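Local coordinates for protein PilX (Neisseria meningitidis, PDB 2OPE) that is a minor type IV pilin that modulates the virulence properties of the pili, probably by promoting aggregation and adhesion of the bacteria, at residues 6-11 / 53-58. Numbering follows the deposited sequence.
Sequences KGYQSQ and PKIAEK
Tyr8 reaches from helix 5-28, the part of the type IV pilin spine kept in this construct, which packs on the antiparallel sheet, to meet Ile55 and Lys58 of residues 53-58, which lead into edge strand 59-65. The contact illustrates how an aromatic ring at a protein surface can serve an apolar partner and a charged one at once. CB of Tyr8 points toward that segment, and CG, beside the backbone N (chi1 -74°) and anti to the carbonyl carbon, already has CD of Lys58 at 4.1 Å. One step on, CD1 of the ring edge touches Ile55 CD1 at 3.9 Å. CE1 and CZ lie beneath the lysine chain, CZ only 3.6 Å from Lys58 CE, which makes a CH-pi contact over the face. Extended as far as CE, the lysine then bends at chi4 (-59°), turning NZ off the ring face and leaving CE closer and the cation-pi contact of NZ, 4.7 Å from the Tyr8 ring centroid, off-centre. OH comes loosely toward Lys54 CE, near the ring plane. Gln11, one helical turn after Tyr8, packs CB against Ile55 CD1 at 3.5 Å, and the same methyl group meets Gln11 OE1, also at 3.5 Å.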
ATOM      1  N   LYS A   6       2.382 -12.189 -11.831  1.00 48.18           N
ATOM      2  CA  LYS A   6       1.301 -12.518 -10.887  1.00 48.93           C
ATOM      3  C   LYS A   6       1.822 -12.975  -9.554  1.00 46.57           C
ATOM      4  O   LYS A   6       1.291 -12.582  -8.539  1.00 48.04           O
ATOM      5  CB  LYS A   6       0.377 -13.619 -11.422  1.00 49.77           C
ATOM      6  CG  LYS A   6      -0.612 -13.165 -12.452  1.00 52.17           C
ATOM      7  CD  LYS A   6      -1.491 -14.305 -12.941  1.00 53.23           C
ATOM      8  CE  LYS A   6      -2.456 -13.794 -14.055  1.00 56.50           C
ATOM      9  NZ  LYS A   6      -3.117 -14.894 -14.863  1.00 56.87           N
ATOM     10  N   GLY A   7       2.834 -13.827  -9.564  1.00 45.27           N
ATOM     11  CA  GLY A   7       3.521 -14.217  -8.350  1.00 45.44           C
ATOM     12  C   GLY A   7       4.124 -12.978  -7.676  1.00 47.09           C
ATOM     13  O   GLY A   7       4.051 -12.836  -6.459  1.00 46.75           O
ATOM     14  N   TYR A   8       4.712 -12.068  -8.458  1.00 47.20           N
ATOM     15  CA  TYR A   8       5.308 -10.856  -7.876  1.00 48.19           C
ATOM     16  C   TYR A   8       4.255  -9.944  -7.206  1.00 48.22           C
ATOM     17  O   TYR A   8       4.495  -9.367  -6.152  1.00 47.40           O
ATOM     18  CB  TYR A   8       6.136 -10.089  -8.908  1.00 49.25           C
ATOM     19  CG  TYR A   8       7.478 -10.736  -9.237  1.00 50.17           C
ATOM     20  CD1 TYR A   8       8.407 -10.997  -8.250  1.00 50.56           C
ATOM     21  CD2 TYR A   8       7.822 -11.058 -10.545  1.00 50.66           C
ATOM     22  CE1 TYR A   8       9.636 -11.584  -8.539  1.00 50.08           C
ATOM     23  CE2 TYR A   8       9.042 -11.654 -10.849  1.00 50.29           C
ATOM     24  CZ  TYR A   8       9.952 -11.908  -9.835  1.00 50.60           C
ATOM     25  OH  TYR A   8      11.194 -12.491 -10.124  1.00 50.83           O
ATOM     26  N   GLN A   9       3.083  -9.841  -7.823  1.00 48.41           N
ATOM     27  CA  GLN A   9       1.984  -9.095  -7.263  1.00 48.10           C
ATOM     28  C   GLN A   9       1.461  -9.738  -5.954  1.00 49.97           C
ATOM     29  O   GLN A   9       0.965  -9.027  -5.036  1.00 49.42           O
ATOM     30  CB  GLN A   9       0.861  -9.025  -8.286  1.00 47.46           C
ATOM     31  CG  GLN A   9      -0.294  -8.141  -7.844  1.00 47.27           C
ATOM     32  CD  GLN A   9      -1.600  -8.487  -8.528  1.00 46.96           C
ATOM     33  OE1 GLN A   9      -1.929  -9.661  -8.715  1.00 45.35           O
ATOM     34  NE2 GLN A   9      -2.368  -7.456  -8.880  1.00 46.48           N
ATOM     35  N   SER A  10       1.539 -11.073  -5.878  1.00 49.64           N
ATOM     36  CA  SER A  10       1.195 -11.758  -4.635  1.00 50.03           C
ATOM     37  C   SER A  10       2.184 -11.412  -3.531  1.00 50.37           C
ATOM     38  O   SER A  10       1.787 -11.013  -2.439  1.00 51.19           O
ATOM     39  CB  SER A  10       1.090 -13.269  -4.817  1.00 50.27           C
ATOM     40  OG  SER A  10       0.012 -13.608  -5.685  1.00 51.16           O
ATOM     41  N   GLN A  11       3.475 -11.544  -3.795  1.00 49.64           N
ATOM     42  CA  GLN A  11       4.434 -11.231  -2.736  1.00 48.80           C
ATOM     43  C   GLN A  11       4.299  -9.781  -2.295  1.00 45.93           C
ATOM     44  O   GLN A  11       4.423  -9.492  -1.122  1.00 44.77           O
ATOM     45  CB  GLN A  11       5.870 -11.542  -3.168  1.00 50.38           C
ATOM     46  CG  GLN A  11       6.026 -12.943  -3.744  1.00 53.83           C
ATOM     47  CD  GLN A  11       7.463 -13.271  -4.094  1.00 54.30           C
ATOM     48  OE1 GLN A  11       8.404 -12.832  -3.409  1.00 56.03           O
ATOM     49  NE2 GLN A  11       7.645 -14.041  -5.150  1.00 53.86           N
ATOM     50  N   PRO A  53      14.180  -8.178  -1.144  1.00 46.12           N
ATOM     51  CA  PRO A  53      14.854  -7.486  -2.268  1.00 47.77           C
ATOM     52  C   PRO A  53      14.337  -7.846  -3.672  1.00 48.68           C
ATOM     53  O   PRO A  53      14.271  -6.970  -4.544  1.00 48.25           O
ATOM     54  CB  PRO A  53      16.356  -7.806  -2.081  1.00 46.79           C
ATOM     55  CG  PRO A  53      16.415  -8.934  -1.075  1.00 47.33           C
ATOM     56  CD  PRO A  53      15.098  -8.962  -0.303  1.00 46.69           C
ATOM     57  N   LYS A  54      13.952  -9.102  -3.892  1.00 49.87           N
ATOM     58  CA  LYS A  54      13.163  -9.434  -5.085  1.00 51.40           C
ATOM     59  C   LYS A  54      12.024  -8.418  -5.320  1.00 50.98           C
ATOM     60  O   LYS A  54      11.851  -7.921  -6.418  1.00 52.68           O
ATOM     61  CB  LYS A  54      12.637 -10.881  -5.021  1.00 51.99           C
ATOM     62  CG  LYS A  54      13.748 -11.965  -5.232  1.00 53.61           C
ATOM     63  CD  LYS A  54      13.279 -13.441  -5.030  1.00 53.77           C
ATOM     64  CE  LYS A  54      12.620 -14.096  -6.301  1.00 55.49           C
ATOM     65  NZ  LYS A  54      13.438 -15.152  -7.103  1.00 53.91           N
ATOM     66  N   ILE A  55      11.275  -8.062  -4.285  1.00 49.57           N
ATOM     67  CA  ILE A  55      10.131  -7.181  -4.461  1.00 48.49           C
ATOM     68  C   ILE A  55      10.525  -5.695  -4.556  1.00 49.02           C
ATOM     69  O   ILE A  55       9.994  -4.945  -5.388  1.00 49.44           O
ATOM     70  CB  ILE A  55       9.058  -7.446  -3.322  1.00 49.00           C
ATOM     71  CG1 ILE A  55       8.762  -8.942  -3.227  1.00 48.11           C
ATOM     72  CG2 ILE A  55       7.764  -6.658  -3.544  1.00 47.24           C
ATOM     73  CD1 ILE A  55       8.458  -9.587  -4.595  1.00 49.28           C
ATOM     74  N   ALA A  56      11.445  -5.269  -3.697  1.00 48.57           N
ATOM     75  CA  ALA A  56      11.896  -3.874  -3.643  1.00 48.70           C
ATOM     76  C   ALA A  56      12.500  -3.377  -4.948  1.00 49.04           C
ATOM     77  O   ALA A  56      12.435  -2.193  -5.255  1.00 50.58           O
ATOM     78  CB  ALA A  56      12.905  -3.664  -2.484  1.00 45.96           C
ATOM     79  N   GLU A  57      13.120  -4.274  -5.690  1.00 49.68           N
ATOM     80  CA  GLU A  57      13.658  -3.964  -6.997  1.00 51.04           C
ATOM     81  C   GLU A  57      12.574  -3.515  -7.972  1.00 50.36           C
ATOM     82  O   GLU A  57      12.837  -2.742  -8.903  1.00 49.81           O
ATOM     83  CB  GLU A  57      14.247  -5.235  -7.578  1.00 52.83           C
ATOM     84  CG  GLU A  57      15.722  -5.329  -7.524  1.00 56.72           C
ATOM     85  CD  GLU A  57      16.200  -6.639  -8.103  1.00 58.91           C
ATOM     86  OE1 GLU A  57      17.427  -6.896  -8.048  1.00 61.26           O
ATOM     87  OE2 GLU A  57      15.339  -7.414  -8.593  1.00 59.16           O
ATOM     88  N   LYS A  58      11.366  -4.040  -7.780  1.00 48.52           N
ATOM     89  CA  LYS A  58      10.325  -3.923  -8.795  1.00 48.75           C
ATOM     90  C   LYS A  58       9.179  -2.976  -8.470  1.00 48.38           C
ATOM     91  O   LYS A  58       8.523  -2.486  -9.391  1.00 48.36           O
ATOM     92  CB  LYS A  58       9.744  -5.301  -9.088  1.00 49.39           C
ATOM     93  CG  LYS A  58      10.768  -6.285  -9.540  1.00 51.19           C
ATOM     94  CD  LYS A  58      10.281  -7.726  -9.501  1.00 53.07           C
ATOM     95  CE  LYS A  58      11.433  -8.649  -9.881  1.00 55.52           C
ATOM     96  NZ  LYS A  58      11.993  -8.365 -11.271  1.00 56.44           N
TER